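Local coordinates for HpcH/HpaI aldolase/citrate lyase family protein (Burkholderia cenocepacia, PDB 4MF4) that is of unknown function but belongs to the HpcH/HpaI aldolase/citrate lyase family and folds as a TIM barrel that assembles as a hexamer, at residues A[15-20]-A[158-163]; A[68-73]-A[139-144]; A[86-91]-A[115-120]; A[122-127]-A[149-154]. One frame throughout, in Å; residues are numbered along the deposited sequence. Where two conformers were deposited one is given.

Interaction 1: residues A[15-20]-A[158-163]; sequences SLKQRL and QVAVIV
Lys17 carries this contact, reaching from helix 15-22 to the start of barrel strand 160-165. Its ammonium group hydrogen-bonds to a backbone carbonyl, with Lys17 NZ 2.8 Å from Val159 O. The nitrogen sits above the carbonyl plane, 43° out of it, and the C=O...N angle is 135°. The aliphatic part of the lysine does the rest. Lys17 CG lies 3.7 Å from Ala160 CB, and Lys17 CB is almost as close to the same methyl. Farther out, CD and CE run alongside the Val159 carbonyl. The chain can span this distance because CG is anti to the backbone N (chi1 -168°) and every later torsion is extended.

A second bond, from Lys17 NZ to Ala157 O, holds the ammonium between two backbone carbonyls. The charged end is thus satisfied although the residue is buried. Asn14 fixes the base of the lysine and the strand approach together, its OD1 accepting from Lys17 N and its ND2 donating to Gln158 O.

The helix lies across the N-terminal end of the TIM barrel. Leu16 packs on Glu80, Val82 and Thr103, in strands 80-84 and 103-106. Strand 160-165 itself is tied by backbone bonds to strand 103-106 through Ala160 and Ile162, while Ile162 also packs on strand 185-188.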
loop_
_atom_site.group_PDB
_atom_site.type_symbol
_atom_site.label_atom_id
_atom_site.label_comp_id
_atom_site.label_asym_id
_atom_site.label_seq_id
_atom_site.Cartn_x
_atom_site.Cartn_y
_atom_site.Cartn_z
ATOM N N SER A 15 22.270 8.082 21.085
ATOM C CA SER A 15 23.664 8.478 20.992
ATOM C C SER A 15 23.810 9.809 20.270
ATOM O O SER A 15 24.834 10.497 20.436
ATOM C CB SER A 15 24.483 7.397 20.272
ATOM O OG SER A 15 24.198 7.333 18.882
ATOM N N LEU A 16 22.809 10.166 19.456
ATOM C CA LEU A 16 22.824 11.437 18.748
ATOM C C LEU A 16 22.614 12.577 19.729
ATOM O O LEU A 16 23.307 13.607 19.656
ATOM C CB LEU A 16 21.775 11.491 17.633
ATOM C CG LEU A 16 21.893 12.697 16.714
ATOM C CD1 LEU A 16 23.191 12.654 15.925
ATOM C CD2 LEU A 16 20.708 12.798 15.760
ATOM N N LYS A 17 21.674 12.404 20.654
ATOM C CA LYS A 17 21.454 13.392 21.706
ATOM C C LYS A 17 22.707 13.572 22.562
ATOM O O LYS A 17 23.084 14.704 22.896
ATOM C CB LYS A 17 20.302 12.995 22.629
ATOM C CG LYS A 17 19.843 14.106 23.542
ATOM C CD LYS A 17 18.774 13.631 24.544
ATOM C CE LYS A 17 18.294 14.773 25.460
ATOM N NZ LYS A 17 17.054 14.429 26.236
ATOM N N GLN A 18 23.314 12.441 22.938
ATOM C CA GLN A 18 24.449 12.470 23.844
ATOM C C GLN A 18 25.615 13.211 23.172
ATOM O O GLN A 18 26.235 14.098 23.771
ATOM C CB GLN A 18 24.798 11.045 24.277
ATOM C CG GLN A 18 26.062 10.904 25.105
ATOM C CD GLN A 18 27.281 10.656 24.225
ATOM O OE1 GLN A 18 27.341 9.659 23.486
ATOM N NE2 GLN A 18 28.248 11.564 24.282
ATOM N N ARG A 19 25.912 12.843 21.930
ATOM C CA ARG A 19 26.959 13.529 21.172
ATOM C C ARG A 19 26.649 15.012 20.961
ATOM O O ARG A 19 27.534 15.850 21.154
ATOM C CB ARG A 19 27.219 12.831 19.844
ATOM C CG ARG A 19 27.958 11.506 19.996
ATOM C CD ARG A 19 28.012 10.751 18.676
ATOM N NE ARG A 19 26.820 9.962 18.414
ATOM C CZ ARG A 19 26.553 9.412 17.238
ATOM N NH1 ARG A 19 27.377 9.611 16.232
ATOM N NH2 ARG A 19 25.459 8.703 17.055
ATOM N N LEU A 20 25.405 15.343 20.601
ATOM C CA LEU A 20 25.002 16.767 20.429
ATOM C C LEU A 20 25.246 17.628 21.676
ATOM O O LEU A 20 25.725 18.763 21.554
ATOM C CB LEU A 20 23.536 16.919 20.049
ATOM C CG LEU A 20 23.120 16.605 18.608
ATOM C CD1 LEU A 20 21.617 16.613 18.614
ATOM C CD2 LEU A 20 23.672 17.585 17.583
ATOM N N GLN A 158 15.848 10.307 26.663
ATOM C CA GLN A 158 16.410 9.927 25.380
ATOM C C GLN A 158 15.805 10.670 24.194
ATOM O O GLN A 158 16.216 10.428 23.073
ATOM C CB GLN A 158 16.319 8.416 25.150
ATOM C CG GLN A 158 17.012 7.551 26.204
ATOM C CD GLN A 158 18.387 8.053 26.561
ATOM O OE1 GLN A 158 19.149 8.471 25.698
ATOM N NE2 GLN A 158 18.690 8.055 27.842
ATOM N N VAL A 159 14.854 11.568 24.438
ATOM C CA VAL A 159 14.263 12.342 23.335
ATOM C C VAL A 159 15.038 13.632 23.109
ATOM O O VAL A 159 15.264 14.411 24.047
ATOM C CB VAL A 159 12.789 12.686 23.596
ATOM C CG1 VAL A 159 12.235 13.520 22.456
ATOM C CG2 VAL A 159 11.968 11.428 23.721
ATOM N N ALA A 160 15.482 13.844 21.876
ATOM C CA ALA A 160 16.161 15.068 21.486
ATOM C C ALA A 160 15.324 15.954 20.577
ATOM O O ALA A 160 14.585 15.467 19.736
ATOM C CB ALA A 160 17.475 14.732 20.819
ATOM N N VAL A 161 15.433 17.266 20.783
ATOM C CA VAL A 161 14.655 18.242 20.041
ATOM C C VAL A 161 15.606 19.165 19.266
ATOM O O VAL A 161 16.507 19.789 19.826
ATOM C CB VAL A 161 13.739 19.058 20.958
ATOM C CG1 VAL A 161 13.056 20.208 20.213
ATOM C CG2 VAL A 161 12.722 18.167 21.662
ATOM N N ILE A 162 15.369 19.232 17.968
ATOM C CA ILE A 162 16.049 20.133 17.035
ATOM C C ILE A 162 15.013 21.150 16.523
ATOM O O ILE A 162 13.930 20.769 15.999
ATOM C CB ILE A 162 16.611 19.384 15.811
ATOM C CG1 ILE A 162 17.500 18.221 16.242
ATOM C CG2 ILE A 162 17.397 20.351 14.926
ATOM C CD1 ILE A 162 17.975 17.313 15.123
ATOM N N VAL A 163 15.329 22.438 16.687
ATOM C CA VAL A 163 14.438 23.522 16.233
ATOM C C VAL A 163 15.024 24.189 14.982
ATOM O O VAL A 163 16.190 24.591 14.963
ATOM C CB VAL A 163 14.157 24.549 17.332
ATOM C CG1 VAL A 163 13.401 23.863 18.460
ATOM C CG2 VAL A 163 15.408 25.212 17.892
#

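Interaction 2: residues A[68-73]-A[139-144]; sequences QLRAIA and MVRAAA
With chi1 at 179°, the Arg141 side chain runs out from its backbone and stays extended to NE. This carries it across to Leu69 and Arg70. Arg70 has CG anti to the carbonyl carbon instead (chi1 -84°), and its chain also runs out straight. Coming from facing segments, the two side chains slide past each other in opposite directions.

In the TIM-barrel fold, this joins the outer helix 62-73 to the long excursion between helix 112-121 and helix 151-154. Arg141 sits there in a short 3-10 turn.

The contact is made by aliphatic and guanidinium parts together. Arg141 CD lies over one face of the Arg70 guanidinium, 3.8 Å from Arg70 NH2. Arg141 NH2 approaches Arg70 CG at 3.9 Å. The two guanidinium planes are 77° apart, so they do not lie flat on each other.

Arg70 NE and Arg141 NE are only 3.9 Å apart, and a shared anion probably makes this tolerable. Glu41 of the second subunit forms salt bridges through its OE1 to both NE atoms. The pair thus grips one carboxylate across a subunit interface. Arg70 also packs on Ala71 of that subunit.

Within the chain, the far end of Arg141 is held by a bond from NH1 to Ala99 O. The backbone of neighbouring Ala142 is bonded to Asp98, at the end of helix 90-98. The same Arg141 NH1 rests obliquely against the helix, 3.8 Å from Leu69 CB.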
loop_
_atom_site.group_PDB
_atom_site.type_symbol
_atom_site.label_atom_id
_atom_site.label_comp_id
_atom_site.label_asym_id
_atom_site.label_seq_id
_atom_site.Cartn_x
_atom_site.Cartn_y
_atom_site.Cartn_z
ATOM N N GLN A 68 10.289 3.107 7.257
ATOM C CA GLN A 68 11.672 3.600 7.080
ATOM C C GLN A 68 12.514 3.449 8.357
ATOM O O GLN A 68 13.712 3.099 8.304
ATOM C CB GLN A 68 11.722 5.002 6.548
ATOM C CG GLN A 68 11.422 4.990 5.077
ATOM C CD GLN A 68 11.097 6.363 4.559
ATOM O OE1 GLN A 68 12.010 7.185 4.342
ATOM N NE2 GLN A 68 9.812 6.619 4.329
ATOM N N LEU A 69 11.914 3.693 9.501
ATOM C CA LEU A 69 12.637 3.376 10.755
ATOM C C LEU A 69 13.057 1.907 10.847
ATOM O O LEU A 69 14.161 1.586 11.266
ATOM C CB LEU A 69 11.834 3.820 11.980
ATOM C CG LEU A 69 11.677 5.343 12.099
ATOM C CD1 LEU A 69 10.736 5.621 13.288
ATOM C CD2 LEU A 69 12.992 6.088 12.243
ATOM N N ARG A 70 12.149 1.016 10.513
ATOM C CA ARG A 70 12.381 -0.406 10.575
ATOM C C ARG A 70 13.440 -0.714 9.586
ATOM O O ARG A 70 14.345 -1.511 9.869
ATOM C CB ARG A 70 11.083 -1.196 10.245
ATOM C CG ARG A 70 10.140 -1.385 11.398
ATOM C CD ARG A 70 8.779 -1.849 10.901
ATOM N NE ARG A 70 8.000 -2.059 12.067
ATOM C CZ ARG A 70 6.736 -1.720 12.212
ATOM N NH1 ARG A 70 6.050 -1.163 11.201
ATOM N NH2 ARG A 70 6.189 -1.957 13.390
ATOM N N ALA A 71 13.372 -0.081 8.415
ATOM C CA ALA A 71 14.301 -0.407 7.348
ATOM C C ALA A 71 15.749 0.001 7.724
ATOM O O ALA A 71 16.693 -0.725 7.482
ATOM C CB ALA A 71 13.896 0.266 6.042
ATOM N N ILE A 72 15.900 1.172 8.294
ATOM C CA ILE A 72 17.196 1.631 8.807
ATOM C C ILE A 72 17.662 0.713 9.966
ATOM O O ILE A 72 18.809 0.286 9.991
ATOM C CB ILE A 72 17.113 3.102 9.303
ATOM C CG1 ILE A 72 16.953 4.087 8.133
ATOM C CG2 ILE A 72 18.351 3.498 10.114
ATOM C CD1 ILE A 72 16.380 5.416 8.573
ATOM N N ALA A 73 16.774 0.403 10.923
ATOM C CA ALA A 73 17.171 -0.426 12.083
ATOM C C ALA A 73 17.609 -1.830 11.631
ATOM O O ALA A 73 18.463 -2.459 12.233
ATOM C CB ALA A 73 16.051 -0.543 13.108
ATOM N N MET A 139 1.520 0.443 24.679
ATOM C CA MET A 139 1.587 -0.629 23.675
ATOM C C MET A 139 2.176 -0.236 22.321
ATOM O O MET A 139 2.150 -1.030 21.368
ATOM C CB MET A 139 0.182 -1.230 23.443
ATOM C CG MET A 139 -0.785 -0.414 22.577
ATOM S SD MET A 139 -1.347 1.178 23.299
ATOM C CE MET A 139 -2.719 0.559 24.291
ATOM N N VAL A 140 2.642 0.991 22.217
ATOM C CA VAL A 140 3.175 1.498 20.941
ATOM C C VAL A 140 4.599 0.976 20.592
ATOM O O VAL A 140 5.350 0.479 21.470
ATOM C CB VAL A 140 3.224 3.026 20.962
ATOM C CG1 VAL A 140 1.812 3.619 21.124
ATOM C CG2 VAL A 140 4.173 3.540 22.036
ATOM N N ARG A 141 4.989 1.170 19.320
ATOM C CA ARG A 141 6.269 0.684 18.817
ATOM C C ARG A 141 7.395 1.193 19.734
ATOM O O ARG A 141 8.242 0.415 20.151
ATOM C CB ARG A 141 6.489 1.107 17.369
ATOM C CG ARG A 141 7.826 0.641 16.817
ATOM C CD ARG A 141 7.953 0.751 15.315
ATOM N NE ARG A 141 9.214 0.112 15.020
ATOM C CZ ARG A 141 10.421 0.691 15.006
ATOM N NH1 ARG A 141 10.600 2.009 15.133
ATOM N NH2 ARG A 141 11.469 -0.075 14.811
ATOM N N ALA A 142 7.351 2.472 20.114
ATOM C CA ALA A 142 8.440 3.071 20.960
ATOM C C ALA A 142 8.654 2.333 22.279
ATOM O O ALA A 142 9.762 2.350 22.825
ATOM C CB ALA A 142 8.157 4.540 21.263
ATOM N N ALA A 143 7.592 1.711 22.805
ATOM C CA ALA A 143 7.697 0.914 24.036
ATOM C C ALA A 143 7.901 -0.562 23.805
ATOM O O ALA A 143 7.523 -1.353 24.665
ATOM C CB ALA A 143 6.448 1.068 24.853
ATOM N N ALA A 144 8.453 -0.934 22.652
ATOM C CA ALA A 144 8.583 -2.343 22.317
ATOM C C ALA A 144 7.230 -3.071 22.519
ATOM O O ALA A 144 7.184 -4.220 22.990
ATOM C CB ALA A 144 9.671 -2.976 23.179
#

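Interaction 3: residues A[86-91]-A[115-120]; sequences PAREPW and AAHAVR
Arg88 NE donates to His117 ND1 at 3.0 Å, and the bond is nearly straight, with an N-H...N angle of 169°. In this TIM barrel it ties the loop after strand 80-84 to helix 112-121, which follows the next strand, 103-106.

The bond is well aligned at both ends. Arg88 NE lies in the imidazole plane, at the ring edge, and His117 ND1 lies in the guanidinium plane. The two flat groups are nevertheless turned 87° to each other about the bond. His117 ND1 is here the acceptor.

Arg88 leaves the backbone with CG anti to N, then bends at chi3, 66°. The bend turns NE toward the imidazole, while the methylene part rests on the helix. Arg88 CD is 3.7 Å from Ala118 CB, and Arg88 CG approaches His117 ND1 at 4.0 Å. Phe106, Ile109 and Leu121 also touch the Arg88 side chain. The guanidinium has a long, weak ion pair with Asp114 as well.

The backbone at Arg88 is itself a tight bend, an inverse gamma turn. Its Glu89 N to Ala87 O bond is weak. Glu89 then occupies the N-cap position of helix 90-98. The start of that helix also meets other subunits: Trp91 packs on Trp91 of the fourth subunit and on Pro86 of the third.

Next to ND1 in the ring, His117 CE1 comes to 4.0 Å from the carbonyl oxygen Arg88 O.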
loop_
_atom_site.group_PDB
_atom_site.type_symbol
_atom_site.label_atom_id
_atom_site.label_comp_id
_atom_site.label_asym_id
_atom_site.label_seq_id
_atom_site.Cartn_x
_atom_site.Cartn_y
_atom_site.Cartn_z
ATOM N N PRO A 86 5.753 17.574 10.157
ATOM C CA PRO A 86 5.192 18.575 9.258
ATOM C C PRO A 86 4.914 19.920 9.932
ATOM O O PRO A 86 5.037 20.948 9.282
ATOM C CB PRO A 86 3.858 17.944 8.789
ATOM C CG PRO A 86 3.952 16.505 9.160
ATOM C CD PRO A 86 4.793 16.498 10.418
ATOM N N ALA A 87 4.537 19.886 11.217
ATOM C CA ALA A 87 4.055 21.068 11.953
ATOM C C ALA A 87 4.053 20.721 13.449
ATOM O O ALA A 87 4.191 19.574 13.829
ATOM C CB ALA A 87 2.643 21.436 11.519
ATOM N N ARG A 88 3.883 21.732 14.280
ATOM C CA ARG A 88 3.943 21.533 15.712
ATOM C C ARG A 88 2.537 21.261 16.266
ATOM O O ARG A 88 2.029 22.052 17.045
ATOM C CB ARG A 88 4.553 22.779 16.333
ATOM C CG ARG A 88 5.264 22.532 17.620
ATOM C CD ARG A 88 5.906 23.809 18.084
ATOM N NE ARG A 88 4.907 24.792 18.427
ATOM C CZ ARG A 88 4.625 25.874 17.730
ATOM N NH1 ARG A 88 5.323 26.210 16.650
ATOM N NH2 ARG A 88 3.679 26.670 18.193
ATOM N N GLU A 89 1.899 20.179 15.810
ATOM C CA GLU A 89 0.575 19.780 16.251
ATOM C C GLU A 89 0.743 18.570 17.158
ATOM O O GLU A 89 1.430 17.629 16.794
ATOM C CB GLU A 89 -0.314 19.365 15.072
ATOM C CG GLU A 89 -0.529 20.404 13.950
ATOM C CD GLU A 89 -1.317 21.632 14.376
ATOM O OE1 GLU A 89 -1.980 21.626 15.442
ATOM O OE2 GLU A 89 -1.260 22.635 13.632
ATOM N N PRO A 90 0.099 18.578 18.327
ATOM C CA PRO A 90 0.224 17.445 19.235
ATOM C C PRO A 90 0.068 16.056 18.552
ATOM O O PRO A 90 0.885 15.140 18.769
ATOM C CB PRO A 90 -0.897 17.683 20.264
ATOM C CG PRO A 90 -1.161 19.159 20.251
ATOM C CD PRO A 90 -0.737 19.672 18.883
ATOM N N TRP A 91 -0.961 15.897 17.715
ATOM C CA TRP A 91 -1.224 14.572 17.130
ATOM C C TRP A 91 -0.122 14.073 16.195
ATOM O O TRP A 91 0.195 12.879 16.178
ATOM C CB TRP A 91 -2.611 14.530 16.459
ATOM C CG TRP A 91 -2.704 15.039 15.048
ATOM C CD1 TRP A 91 -2.957 16.326 14.662
ATOM C CD2 TRP A 91 -2.679 14.268 13.828
ATOM N NE1 TRP A 91 -3.031 16.419 13.272
ATOM C CE2 TRP A 91 -2.852 15.174 12.741
ATOM C CE3 TRP A 91 -2.510 12.923 13.541
ATOM C CZ2 TRP A 91 -2.924 14.749 11.420
ATOM C CZ3 TRP A 91 -2.550 12.505 12.224
ATOM C CH2 TRP A 91 -2.743 13.415 11.181
ATOM N N ALA A 115 9.494 27.181 20.767
ATOM C CA ALA A 115 10.515 26.182 21.116
ATOM C C ALA A 115 10.124 25.428 22.388
ATOM O O ALA A 115 10.167 24.191 22.426
ATOM C CB ALA A 115 11.873 26.869 21.306
ATOM N N ALA A 116 9.725 26.177 23.418
ATOM C CA ALA A 116 9.229 25.572 24.670
ATOM C C ALA A 116 8.010 24.653 24.432
ATOM O O ALA A 116 7.923 23.595 25.014
ATOM C CB ALA A 116 8.857 26.661 25.674
ATOM N N HIS A 117 7.080 25.069 23.595
ATOM C CA HIS A 117 5.889 24.238 23.272
ATOM C C HIS A 117 6.323 22.931 22.574
ATOM O O HIS A 117 5.893 21.860 22.927
ATOM C CB HIS A 117 4.889 25.034 22.436
ATOM C CG HIS A 117 3.647 24.263 22.105
ATOM N ND1 HIS A 117 3.273 23.960 20.817
ATOM C CD2 HIS A 117 2.728 23.678 22.905
ATOM C CE1 HIS A 117 2.147 23.265 20.831
ATOM N NE2 HIS A 117 1.806 23.065 22.088
ATOM N N ALA A 118 7.257 23.027 21.651
ATOM C CA ALA A 118 7.784 21.899 20.910
ATOM C C ALA A 118 8.377 20.895 21.871
ATOM O O ALA A 118 8.045 19.711 21.827
ATOM C CB ALA A 118 8.830 22.387 19.899
ATOM N N VAL A 119 9.149 21.383 22.828
ATOM C CA VAL A 119 9.702 20.526 23.877
ATOM C C VAL A 119 8.641 19.860 24.731
ATOM O O VAL A 119 8.737 18.670 24.957
ATOM C CB VAL A 119 10.695 21.286 24.817
ATOM C CG1 VAL A 119 11.135 20.415 26.005
ATOM C CG2 VAL A 119 11.932 21.711 24.046
ATOM N N ARG A 120 7.662 20.621 25.217
ATOM C CA ARG A 120 6.573 20.085 26.038
ATOM C C ARG A 120 5.870 18.928 25.363
ATOM O O ARG A 120 5.487 17.963 26.007
ATOM C CB ARG A 120 5.502 21.164 26.325
ATOM C CG ARG A 120 5.931 22.290 27.259
ATOM C CD ARG A 120 4.800 23.314 27.419
ATOM N NE ARG A 120 3.680 22.695 28.132
ATOM C CZ ARG A 120 2.475 23.228 28.313
ATOM N NH1 ARG A 120 2.170 24.413 27.798
ATOM N NH2 ARG A 120 1.551 22.550 29.006
#

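Interaction 4: residues A[122-127]-A[149-154]; sequences TRFPSP and RDYLQT
Phe124 meets Tyr151 and Leu152 in the long excursion of the TIM barrel between helix 112-121 and strand 160-165. Tyr151 and Leu152 lie on the single-turn helix 151-154.

The first interaction is CH-pi. The Leu152 CD2 methyl sits over one face of the Phe124 ring, 3.8 Å from its centroid and 24° off the ring normal. It is offset toward the rim, so its nearest ring atom is Phe124 CZ, 3.5 Å away from Leu152 CD2.

The second is aromatic. Tyr151 CE2 comes to the edge of the Phe124 ring, 3.8 Å from Phe124 CZ. The ring planes are 87° apart, with centroids separated by 5.9 Å, and the overall arrangement is oblique. Tyr151 has CG anti to the backbone N (chi1 178°), which swings its ring out to Phe124. Arg134 NH2 hydrogen-bonds to Tyr151 OH and holds the far end of the ring.

Between subunits the contact continues as apolar packing. Leu200 of the third subunit touches both Phe124 and Leu152.

Hydrogen bonds position the two segments separately. Phe124 N is bonded to Asn156 OD1. Arg123 NH1 donates to Thr122 OG1 at 2.8 Å. In the short helix, Asp150 O receives only weak backbone bonds, but Thr154 OG1 also donates to it, with Thr154 OG1 and Asp150 O 2.6 Å apart.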
loop_
_atom_site.group_PDB
_atom_site.type_symbol
_atom_site.label_atom_id
_atom_site.label_comp_id
_atom_site.label_asym_id
_atom_site.label_seq_id
_atom_site.Cartn_x
_atom_site.Cartn_y
_atom_site.Cartn_z
ATOM N N THR A 122 7.041 16.793 23.517
ATOM C CA THR A 122 7.875 15.577 23.554
ATOM C C THR A 122 8.127 14.943 24.918
ATOM O O THR A 122 8.775 13.878 24.984
ATOM C CB THR A 122 9.263 15.799 22.886
ATOM O OG1 THR A 122 10.129 16.553 23.755
ATOM C CG2 THR A 122 9.105 16.468 21.562
ATOM N N ARG A 123 7.571 15.542 25.983
ATOM C CA ARG A 123 7.845 15.108 27.350
ATOM C C ARG A 123 6.587 14.557 28.054
ATOM O O ARG A 123 5.554 15.175 28.051
ATOM C CB ARG A 123 8.394 16.265 28.189
ATOM C CG ARG A 123 9.763 16.827 27.755
ATOM C CD ARG A 123 10.792 15.730 27.566
ATOM N NE ARG A 123 12.178 16.183 27.601
ATOM C CZ ARG A 123 12.939 16.467 26.542
ATOM N NH1 ARG A 123 12.484 16.401 25.297
ATOM N NH2 ARG A 123 14.204 16.828 26.735
ATOM N N PHE A 124 6.713 13.367 28.624
ATOM C CA PHE A 124 5.783 12.897 29.625
ATOM C C PHE A 124 5.810 13.808 30.861
ATOM O O PHE A 124 6.885 14.197 31.312
ATOM C CB PHE A 124 6.176 11.507 30.053
ATOM C CG PHE A 124 5.958 10.457 28.999
ATOM C CD1 PHE A 124 4.781 10.397 28.299
ATOM C CD2 PHE A 124 6.939 9.496 28.762
ATOM C CE1 PHE A 124 4.573 9.395 27.361
ATOM C CE2 PHE A 124 6.747 8.507 27.839
ATOM C CZ PHE A 124 5.569 8.458 27.117
ATOM N N PRO A 125 4.636 14.138 31.419
ATOM C CA PRO A 125 4.676 14.942 32.655
ATOM C C PRO A 125 5.483 14.240 33.772
ATOM O O PRO A 125 5.253 13.076 34.074
ATOM C CB PRO A 125 3.204 15.100 33.045
ATOM C CG PRO A 125 2.392 14.502 31.966
ATOM C CD PRO A 125 3.276 13.746 31.024
ATOM N N SER A 126 6.427 14.946 34.364
ATOM C CA SER A 126 7.327 14.349 35.325
ATOM C C SER A 126 7.987 15.446 36.160
ATOM O O SER A 126 7.831 16.637 35.858
ATOM C CB SER A 126 8.369 13.609 34.528
ATOM O OG SER A 126 9.042 14.532 33.689
ATOM N N PRO A 127 8.748 15.069 37.193
ATOM C CA PRO A 127 9.379 16.125 38.007
ATOM C C PRO A 127 10.277 17.096 37.229
ATOM O O PRO A 127 10.335 18.269 37.543
ATOM C CB PRO A 127 10.213 15.332 39.017
ATOM C CG PRO A 127 9.486 14.028 39.177
ATOM C CD PRO A 127 8.822 13.742 37.844
ATOM N N ARG A 149 8.874 -2.314 30.016
ATOM C CA ARG A 149 7.929 -2.074 31.137
ATOM C C ARG A 149 8.142 -0.724 31.845
ATOM O O ARG A 149 7.220 -0.191 32.465
ATOM C CB ARG A 149 8.021 -3.209 32.181
ATOM N N ASP A 150 9.364 -0.211 31.760
ATOM C CA ASP A 150 9.751 1.094 32.329
ATOM C C ASP A 150 9.931 2.190 31.230
ATOM O O ASP A 150 10.750 3.103 31.406
ATOM C CB ASP A 150 11.101 0.931 33.037
ATOM C CG ASP A 150 12.157 0.467 32.083
ATOM O OD1 ASP A 150 11.721 -0.071 31.033
ATOM O OD2 ASP A 150 13.370 0.652 32.324
ATOM N N TYR A 151 9.214 2.065 30.105
ATOM C CA TYR A 151 9.263 3.052 29.009
ATOM C C TYR A 151 8.938 4.437 29.552
ATOM O O TYR A 151 9.648 5.389 29.301
ATOM C CB TYR A 151 8.252 2.708 27.901
ATOM C CG TYR A 151 8.244 3.731 26.788
ATOM C CD1 TYR A 151 9.389 3.959 26.056
ATOM C CD2 TYR A 151 7.105 4.462 26.469
ATOM C CE1 TYR A 151 9.433 4.904 25.045
ATOM C CE2 TYR A 151 7.130 5.415 25.438
ATOM C CZ TYR A 151 8.309 5.632 24.728
ATOM O OH TYR A 151 8.405 6.585 23.695
ATOM N N LEU A 152 7.873 4.531 30.337
ATOM C CA LEU A 152 7.463 5.818 30.915
ATOM C C LEU A 152 8.552 6.547 31.745
ATOM O O LEU A 152 8.702 7.761 31.609
ATOM C CB LEU A 152 6.177 5.650 31.717
ATOM C CG LEU A 152 5.007 5.209 30.849
ATOM C CD1 LEU A 152 3.722 5.045 31.652
ATOM C CD2 LEU A 152 4.812 6.190 29.724
ATOM N N GLN A 153 9.320 5.799 32.550
ATOM C CA GLN A 153 10.322 6.370 33.443
ATOM C C GLN A 153 11.620 6.726 32.735
ATOM O O GLN A 153 12.434 7.442 33.283
ATOM C CB GLN A 153 10.641 5.392 34.582
ATOM N N THR A 154 11.841 6.189 31.531
ATOM C CA THR A 154 13.128 6.311 30.881
ATOM C C THR A 154 13.065 7.047 29.502
ATOM O O THR A 154 14.117 7.419 28.949
ATOM C CB THR A 154 13.723 4.892 30.742
ATOM O OG1 THR A 154 12.770 4.066 30.075
ATOM C CG2 THR A 154 13.960 4.248 32.141
#

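Interaction 1 is closest to the middle of the chain, with centres about 9 Å apart, and is buried at the barrel's N-terminal end. Interaction 2 lies farther out but is buried at a subunit interface. Interactions 3 and 4 are partly buried, and interaction 4 is the most peripheral. The chemistry differs from place to place. Interaction 1 satisfies a buried lysine with backbone carbonyls. Interaction 3 links a loop to a helix by a side-chain bond. Interaction 2 gathers two arginines round a carboxylate of another subunit, and interaction 4 is apolar. Interactions 2 and 4 share the long 122-159 excursion and touch where Ala143 packs on Tyr151. Interactions 1 and 4 meet where Thr122 packs on Val159 and Val161.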